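Local coordinates for protein cyclic GMP-AMP synthase-like receptor (Tribolium castaneum, PDB 7LT2) that senses double-stranded RNA and joins ATP and GTP into the cyclic dinucleotide 2',3'-cGAMP, a signal of innate immunity, at residues A[63-68]-A[264-269]; A[7-12]-A[360-365]. One frame throughout, in Å; residues are numbered along the deposited sequence.

Followed from the N terminus, the chain first supplies helix 5-13, one half of contact 2, whose partner, the short helix 361-365, comes some 350 residues later; that meeting closes a loop embracing nearly the whole enzyme. Contact 1 lies within it, closing a smaller loop of about 200 residues between segment 63-68, just before strand 70-77 of the nucleotidyltransferase sheet, and helix 258-272 of the helical part. The two loops nest and do not cross. Their centres are 11 Å apart, and they touch directly: L264 packs on L365, and K267 NZ probably bonds to L365 O at 2.7 Å. Helix 258-272 thus meets both the loop before strand 70-77 and helix 361-365.

Contact 1 (A[63-68]-A[264-269]); sequences LKVGKP and LIKKLK
V65 and K266 show how a loop can be fastened to a helix by apolar packing on one side and one hydrogen bond from an ammonium on the other. The tight part belongs to V65, whose two methyls divide between successive lysines of the helix. CG2 rests 3.7 Å from K266 CB, the two side chains sliding past each other in opposite directions. V65 CG1, turned anti to the backbone N, lies 3.6 Å from K267 CD, where the V65 and K267 side chains cross at about a right angle. K267 can offer its methylenes here because its ammonium leads away, to the carbonyl of L365 and the carboxylate of E370.

The looser side is polar and holds a water. K266 stretches along the loop, bends at chi3 (65°), and brings NZ to L63 O at 2.8 Å. The ammonium stands above the carbonyl plane, 43° out of it, with a C=O...N angle of 137°. A water accepts from V65 N at 3.0 Å and, weakly, from K266 NZ. K266, like S58 and S278, each about 4 Å from its side chain, probably binds ATP, as in related enzymes; the loop carbonyl probably helps to position the ammonium, consistent with a nucleotide pocket formed between the two lobes of a cGAS-like enzyme.

L63 also packs on K259 and V262 of the same helix, while helix 278-291 touches K266 through S278 and I281. The loop thus runs from helix 58-61 into strand 70-77 along helix 258-272, which is also covered by helix 301-318.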
ATOM      1  N   LEU A  63       0.296   8.130  -5.696  1.00 17.45           N
ATOM      2  CA  LEU A  63      -0.926   8.739  -5.182  1.00 17.71           C
ATOM      3  C   LEU A  63      -0.731   9.416  -3.829  1.00 17.92           C
ATOM      4  O   LEU A  63      -1.723   9.783  -3.185  1.00 19.39           O
ATOM      5  CB  LEU A  63      -2.033   7.684  -5.068  1.00 15.04           C
ATOM      6  CG  LEU A  63      -2.494   7.003  -6.356  1.00 15.69           C
ATOM      7  CD1 LEU A  63      -3.510   5.913  -6.026  1.00 17.70           C
ATOM      8  CD2 LEU A  63      -3.082   8.014  -7.329  1.00 18.22           C
ATOM      9  N   LYS A  64       0.510   9.601  -3.381  1.00 16.67           N
ATOM     10  CA  LYS A  64       0.761  10.220  -2.085  1.00 15.91           C
ATOM     11  C   LYS A  64       0.582  11.732  -2.166  1.00 17.08           C
ATOM     12  O   LYS A  64       1.132  12.383  -3.061  1.00 19.85           O
ATOM     13  CB  LYS A  64       2.171   9.881  -1.593  1.00 18.62           C
ATOM     14  CG  LYS A  64       2.557  10.549  -0.266  1.00 19.76           C
ATOM     15  CD  LYS A  64       1.640  10.108   0.873  1.00 18.72           C
ATOM     16  CE  LYS A  64       1.959  10.852   2.161  1.00 21.82           C
ATOM     17  NZ  LYS A  64       0.924  10.627   3.198  1.00 29.31           N
ATOM     18  N   VAL A  65      -0.190  12.282  -1.230  1.00 16.10           N
ATOM     19  CA  VAL A  65      -0.368  13.724  -1.092  1.00 19.23           C
ATOM     20  C   VAL A  65       0.675  14.247  -0.111  1.00 18.28           C
ATOM     21  O   VAL A  65       0.720  13.817   1.046  1.00 19.80           O
ATOM     22  CB  VAL A  65      -1.787  14.059  -0.607  1.00 17.17           C
ATOM     23  CG1 VAL A  65      -1.925  15.556  -0.349  1.00 19.64           C
ATOM     24  CG2 VAL A  65      -2.823  13.583  -1.614  1.00 21.03           C
ATOM     25  N   GLY A  66       1.509  15.181  -0.565  1.00 21.20           N
ATOM     26  CA  GLY A  66       2.488  15.786   0.319  1.00 21.81           C
ATOM     27  C   GLY A  66       3.752  14.951   0.459  1.00 19.16           C
ATOM     28  O   GLY A  66       4.051  14.077  -0.356  1.00 18.40           O
ATOM     29  N   LYS A  67       4.503  15.236   1.517  1.00 18.56           N
ATOM     30  CA  LYS A  67       5.773  14.542   1.733  1.00 16.99           C
ATOM     31  C   LYS A  67       5.522  13.074   2.062  1.00 17.60           C
ATOM     32  O   LYS A  67       4.767  12.773   2.993  1.00 18.53           O
ATOM     33  CB  LYS A  67       6.571  15.201   2.861  1.00 19.87           C
ATOM     34  CG  LYS A  67       7.919  14.531   3.121  1.00 18.86           C
ATOM     35  CD  LYS A  67       8.698  15.204   4.236  1.00 23.41           C
ATOM     36  CE  LYS A  67       7.926  15.195   5.535  1.00 30.15           C
ATOM     37  NZ  LYS A  67       7.731  13.816   6.046  1.00 44.40           N
ATOM     38  N   PRO A  68       6.131  12.140   1.334  1.00 16.89           N
ATOM     39  CA  PRO A  68       5.959  10.725   1.678  1.00 16.46           C
ATOM     40  C   PRO A  68       6.614  10.407   3.010  1.00 17.17           C
ATOM     41  O   PRO A  68       7.642  10.983   3.379  1.00 19.95           O
ATOM     42  CB  PRO A  68       6.643   9.984   0.521  1.00 16.54           C
ATOM     43  CG  PRO A  68       7.568  10.971  -0.088  1.00 20.62           C
ATOM     44  CD  PRO A  68       6.997  12.343   0.161  1.00 17.35           C
ATOM     45  N   LEU A 264      -5.874  15.349  -5.870  1.00 17.07           N
ATOM     46  CA  LEU A 264      -6.675  16.534  -5.566  1.00 18.26           C
ATOM     47  C   LEU A 264      -7.845  16.180  -4.660  1.00 18.02           C
ATOM     48  O   LEU A 264      -8.139  16.901  -3.701  1.00 17.25           O
ATOM     49  CB  LEU A 264      -7.179  17.183  -6.859  1.00 18.59           C
ATOM     50  CG  LEU A 264      -6.129  17.836  -7.758  1.00 22.97           C
ATOM     51  CD1 LEU A 264      -6.685  18.058  -9.161  1.00 22.39           C
ATOM     52  CD2 LEU A 264      -5.669  19.151  -7.163  1.00 21.24           C
ATOM     53  N   ILE A 265      -8.522  15.064  -4.944  1.00 18.40           N
ATOM     54  CA  ILE A 265      -9.627  14.639  -4.090  1.00 18.37           C
ATOM     55  C   ILE A 265      -9.112  14.197  -2.723  1.00 17.92           C
ATOM     56  O   ILE A 265      -9.718  14.511  -1.691  1.00 19.12           O
ATOM     57  CB  ILE A 265     -10.448  13.537  -4.786  1.00 18.44           C
ATOM     58  CG1 ILE A 265     -11.164  14.121  -6.011  1.00 20.56           C
ATOM     59  CG2 ILE A 265     -11.443  12.906  -3.814  1.00 19.84           C
ATOM     60  CD1 ILE A 265     -11.933  13.103  -6.827  1.00 20.14           C
ATOM     61  N   LYS A 266      -7.979  13.485  -2.684  1.00 17.83           N
ATOM     62  CA  LYS A 266      -7.413  13.097  -1.390  1.00 16.32           C
ATOM     63  C   LYS A 266      -7.009  14.319  -0.575  1.00 18.84           C
ATOM     64  O   LYS A 266      -7.145  14.326   0.655  1.00 19.81           O
ATOM     65  CB  LYS A 266      -6.211  12.162  -1.583  1.00 16.50           C
ATOM     66  CG  LYS A 266      -6.582  10.744  -1.993  1.00 17.02           C
ATOM     67  CD  LYS A 266      -5.345   9.895  -2.284  1.00 16.32           C
ATOM     68  CE  LYS A 266      -4.498   9.692  -1.042  1.00 16.98           C
ATOM     69  NZ  LYS A 266      -3.410   8.677  -1.233  1.00 17.45           N
ATOM     70  N   LYS A 267      -6.506  15.366  -1.240  1.00 17.12           N
ATOM     71  CA  LYS A 267      -6.175  16.596  -0.529  1.00 17.67           C
ATOM     72  C   LYS A 267      -7.424  17.224   0.070  1.00 20.03           C
ATOM     73  O   LYS A 267      -7.411  17.681   1.219  1.00 21.41           O
ATOM     74  CB  LYS A 267      -5.480  17.577  -1.476  1.00 19.20           C
ATOM     75  CG  LYS A 267      -4.997  18.881  -0.827  1.00 23.67           C
ATOM     76  CD  LYS A 267      -3.827  18.629   0.109  1.00 24.65           C
ATOM     77  CE  LYS A 267      -3.130  19.923   0.526  1.00 26.74           C
ATOM     78  NZ  LYS A 267      -4.054  20.814   1.264  1.00 34.60           N
ATOM     79  N   LEU A 268      -8.518  17.241  -0.697  1.00 18.61           N
ATOM     80  CA  LEU A 268      -9.795  17.719  -0.178  1.00 22.34           C
ATOM     81  C   LEU A 268     -10.257  16.876   1.003  1.00 22.98           C
ATOM     82  O   LEU A 268     -10.768  17.409   1.997  1.00 22.38           O
ATOM     83  CB  LEU A 268     -10.838  17.696  -1.296  1.00 21.62           C
ATOM     84  CG  LEU A 268     -12.246  18.206  -0.986  1.00 26.86           C
ATOM     85  CD1 LEU A 268     -12.202  19.671  -0.576  1.00 30.10           C
ATOM     86  CD2 LEU A 268     -13.164  18.003  -2.188  1.00 26.86           C
ATOM     87  N   LYS A 269     -10.083  15.557   0.910  1.00 19.49           N
ATOM     88  CA  LYS A 269     -10.463  14.664   1.999  1.00 19.51           C
ATOM     89  C   LYS A 269      -9.668  14.966   3.262  1.00 22.10           C
ATOM     90  O   LYS A 269     -10.227  15.001   4.367  1.00 20.63           O
ATOM     91  CB  LYS A 269     -10.266  13.207   1.559  1.00 18.87           C
ATOM     92  CG  LYS A 269     -10.631  12.156   2.606  1.00 19.46           C
ATOM     93  CD  LYS A 269      -9.424  11.710   3.434  1.00 21.63           C
ATOM     94  CE  LYS A 269      -8.454  10.872   2.611  1.00 25.28           C
ATOM     95  NZ  LYS A 269      -7.341  10.342   3.447  1.00 30.45           N
TER
HETATM   96  O   HOH W   1      -1.834  10.817   0.830  1.00 23.05           O

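Contact 2 (A[7-12]-A[360-365]); sequences NDINKR and NIAKHL
I9 reaches across to A362 and L365 in a small helix-to-helix packing, in which an N-terminal helix of the cGAS-like receptor lies against the short helix 361-365 near the other end of the chain. No hydrogen bond links the two segments; the joint is purely apolar and about 120 Å² in extent.

Along 7-12, D8 comes first, on a partly exposed flank, its carboxylate held within its own helix by R12, one turn on.

I9 follows and carries the contact. CG1 is anti to its carbonyl carbon (chi1 -67°) and chi2 is extended, which sends CD1 forward as the leading atom, while I9 CG2 faces L365 CD2 at a wider 4.3 Å. Y374 of helix 368-375 touches both I9 and A362. Next in sequence, N10 bonds through OD1 to S15 OG.

R12 closes the segment with a salt bridge to D8, gripping it side-on with two nitrogens. R12 NH2 meets D8 OD2 at 2.7 Å on the syn lone pair; R12 NE meets D8 OD1 at 3.0 Å, also on the syn side but 33° out of the carboxylate plane. Both oxygens lie near the guanidinium plane. R12 NH1 bonds to the carbonyls of Y374 and E378, so the arginine ties its helix to the last turn of helix 368-375 and the residues just after it.

On the partner side, I361 O accepts from both H364 N (i+3) and L365 N (i+4). The closest approach between the segments is I9 CD1 to A362 CB, 3.6 Å.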
ATOM      1  N   ASN A   7      -3.161  21.840 -12.163  1.00 24.67           N
ATOM      2  CA  ASN A   7      -1.800  21.332 -12.306  1.00 25.19           C
ATOM      3  C   ASN A   7      -0.817  22.136 -11.460  1.00 24.24           C
ATOM      4  O   ASN A   7       0.130  21.576 -10.896  1.00 24.12           O
ATOM      5  CB  ASN A   7      -1.398  21.352 -13.781  1.00 26.71           C
ATOM      6  CG  ASN A   7       0.047  20.953 -14.000  1.00 33.23           C
ATOM      7  OD1 ASN A   7       0.863  21.749 -14.473  1.00 37.70           O
ATOM      8  ND2 ASN A   7       0.375  19.720 -13.652  1.00 28.62           N
ATOM      9  N   ASP A   8      -1.038  23.451 -11.350  1.00 24.60           N
ATOM     10  CA  ASP A   8      -0.171  24.301 -10.538  1.00 23.19           C
ATOM     11  C   ASP A   8      -0.306  23.974  -9.052  1.00 25.04           C
ATOM     12  O   ASP A   8       0.701  23.870  -8.339  1.00 25.17           O
ATOM     13  CB  ASP A   8      -0.499  25.771 -10.817  1.00 24.52           C
ATOM     14  CG  ASP A   8       0.311  26.736  -9.969  1.00 26.55           C
ATOM     15  OD1 ASP A   8       1.555  26.742 -10.078  1.00 31.14           O
ATOM     16  OD2 ASP A   8      -0.306  27.510  -9.206  1.00 33.03           O
ATOM     17  N   ILE A   9      -1.541  23.806  -8.571  1.00 23.09           N
ATOM     18  CA  ILE A   9      -1.764  23.394  -7.184  1.00 25.47           C
ATOM     19  C   ILE A   9      -1.058  22.074  -6.903  1.00 25.31           C
ATOM     20  O   ILE A   9      -0.378  21.912  -5.881  1.00 24.01           O
ATOM     21  CB  ILE A   9      -3.274  23.295  -6.897  1.00 21.72           C
ATOM     22  CG1 ILE A   9      -3.925  24.682  -6.957  1.00 24.41           C
ATOM     23  CG2 ILE A   9      -3.527  22.619  -5.546  1.00 26.36           C
ATOM     24  CD1 ILE A   9      -5.430  24.642  -6.829  1.00 26.74           C
ATOM     25  N   ASN A  10      -1.210  21.112  -7.814  1.00 20.95           N
ATOM     26  CA  ASN A  10      -0.594  19.798  -7.643  1.00 20.83           C
ATOM     27  C   ASN A  10       0.924  19.905  -7.555  1.00 24.96           C
ATOM     28  O   ASN A  10       1.544  19.360  -6.633  1.00 21.67           O
ATOM     29  CB  ASN A  10      -1.012  18.891  -8.801  1.00 20.90           C
ATOM     30  CG  ASN A  10      -0.422  17.504  -8.703  1.00 22.43           C
ATOM     31  OD1 ASN A  10      -0.186  16.990  -7.613  1.00 23.06           O
ATOM     32  ND2 ASN A  10      -0.179  16.887  -9.853  1.00 24.19           N
ATOM     33  N   LYS A  11       1.538  20.629  -8.498  1.00 23.83           N
ATOM     34  CA  LYS A  11       2.992  20.754  -8.521  1.00 24.39           C
ATOM     35  C   LYS A  11       3.528  21.425  -7.259  1.00 23.44           C
ATOM     36  O   LYS A  11       4.565  21.016  -6.722  1.00 25.26           O
ATOM     37  CB  LYS A  11       3.424  21.540  -9.758  1.00 29.01           C
ATOM     38  CG  LYS A  11       4.924  21.719  -9.879  1.00 40.41           C
ATOM     39  CD  LYS A  11       5.281  22.536 -11.107  1.00 41.64           C
ATOM     40  CE  LYS A  11       6.785  22.693 -11.236  1.00 48.20           C
ATOM     41  NZ  LYS A  11       7.371  23.309 -10.015  1.00 46.90           N
ATOM     42  N   ARG A  12       2.844  22.453  -6.767  1.00 25.04           N
ATOM     43  CA  ARG A  12       3.420  23.253  -5.696  1.00 20.99           C
ATOM     44  C   ARG A  12       3.014  22.804  -4.298  1.00 20.40           C
ATOM     45  O   ARG A  12       3.716  23.137  -3.337  1.00 23.66           O
ATOM     46  CB  ARG A  12       3.054  24.726  -5.891  1.00 21.92           C
ATOM     47  CG  ARG A  12       3.806  25.391  -7.039  1.00 23.54           C
ATOM     48  CD  ARG A  12       3.772  26.905  -6.897  1.00 23.42           C
ATOM     49  NE  ARG A  12       2.481  27.462  -7.277  1.00 28.81           N
ATOM     50  CZ  ARG A  12       1.917  28.514  -6.696  1.00 30.25           C
ATOM     51  NH1 ARG A  12       2.452  29.087  -5.630  1.00 30.81           N
ATOM     52  NH2 ARG A  12       0.786  29.002  -7.197  1.00 31.55           N
ATOM     53  N   ASN A 360     -12.075  29.154  -6.908  1.00 30.06           N
ATOM     54  CA  ASN A 360     -12.414  28.760  -5.548  1.00 28.87           C
ATOM     55  C   ASN A 360     -11.870  27.390  -5.165  1.00 27.73           C
ATOM     56  O   ASN A 360     -11.934  27.030  -3.984  1.00 27.42           O
ATOM     57  CB  ASN A 360     -13.936  28.762  -5.354  1.00 29.52           C
ATOM     58  CG  ASN A 360     -14.527  30.157  -5.393  1.00 32.91           C
ATOM     59  OD1 ASN A 360     -13.808  31.149  -5.293  1.00 33.65           O
ATOM     60  ND2 ASN A 360     -15.846  30.238  -5.527  1.00 33.32           N
ATOM     61  N   ILE A 361     -11.346  26.617  -6.121  1.00 27.14           N
ATOM     62  CA  ILE A 361     -10.888  25.264  -5.806  1.00 26.58           C
ATOM     63  C   ILE A 361      -9.771  25.304  -4.772  1.00 25.63           C
ATOM     64  O   ILE A 361      -9.793  24.564  -3.781  1.00 25.12           O
ATOM     65  CB  ILE A 361     -10.441  24.532  -7.083  1.00 25.67           C
ATOM     66  CG1 ILE A 361     -11.622  24.322  -8.028  1.00 26.20           C
ATOM     67  CG2 ILE A 361      -9.795  23.200  -6.726  1.00 29.42           C
ATOM     68  CD1 ILE A 361     -11.216  23.748  -9.385  1.00 25.89           C
ATOM     69  N   ALA A 362      -8.771  26.164  -4.995  1.00 26.77           N
ATOM     70  CA  ALA A 362      -7.645  26.255  -4.072  1.00 25.88           C
ATOM     71  C   ALA A 362      -8.091  26.667  -2.678  1.00 25.78           C
ATOM     72  O   ALA A 362      -7.462  26.280  -1.686  1.00 25.34           O
ATOM     73  CB  ALA A 362      -6.605  27.243  -4.600  1.00 30.44           C
ATOM     74  N   LYS A 363      -9.168  27.450  -2.580  1.00 26.82           N
ATOM     75  CA  LYS A 363      -9.662  27.860  -1.273  1.00 26.96           C
ATOM     76  C   LYS A 363     -10.186  26.675  -0.472  1.00 27.06           C
ATOM     77  O   LYS A 363     -10.117  26.682   0.762  1.00 28.33           O
ATOM     78  CB  LYS A 363     -10.755  28.916  -1.438  1.00 28.03           C
ATOM     79  CG  LYS A 363     -10.314  30.143  -2.220  1.00 28.70           C
ATOM     80  CD  LYS A 363     -11.495  31.061  -2.497  1.00 29.77           C
ATOM     81  CE  LYS A 363     -11.087  32.242  -3.354  1.00 30.48           C
ATOM     82  NZ  LYS A 363     -12.245  33.136  -3.658  1.00 32.95           N
ATOM     83  N   HIS A 364     -10.709  25.650  -1.148  1.00 27.51           N
ATOM     84  CA  HIS A 364     -11.200  24.461  -0.465  1.00 26.95           C
ATOM     85  C   HIS A 364     -10.122  23.407  -0.269  1.00 29.10           C
ATOM     86  O   HIS A 364     -10.177  22.650   0.706  1.00 28.98           O
ATOM     87  CB  HIS A 364     -12.363  23.834  -1.240  1.00 25.52           C
ATOM     88  CG  HIS A 364     -13.588  24.690  -1.291  1.00 26.54           C
ATOM     89  ND1 HIS A 364     -14.513  24.726  -0.269  1.00 33.26           N
ATOM     90  CD2 HIS A 364     -14.047  25.534  -2.245  1.00 27.75           C
ATOM     91  CE1 HIS A 364     -15.483  25.565  -0.587  1.00 37.90           C
ATOM     92  NE2 HIS A 364     -15.226  26.067  -1.781  1.00 29.77           N
ATOM     93  N   LEU A 365      -9.151  23.332  -1.179  1.00 25.65           N
ATOM     94  CA  LEU A 365      -8.136  22.288  -1.093  1.00 24.41           C
ATOM     95  C   LEU A 365      -7.054  22.617  -0.074  1.00 27.01           C
ATOM     96  O   LEU A 365      -6.538  21.709   0.589  1.00 27.31           O
ATOM     97  CB  LEU A 365      -7.504  22.058  -2.469  1.00 25.58           C
ATOM     98  CG  LEU A 365      -8.158  21.023  -3.389  1.00 39.50           C
ATOM     99  CD1 LEU A 365      -9.659  21.239  -3.510  1.00 39.41           C
ATOM    100  CD2 LEU A 365      -7.504  21.073  -4.756  1.00 32.58           C
TER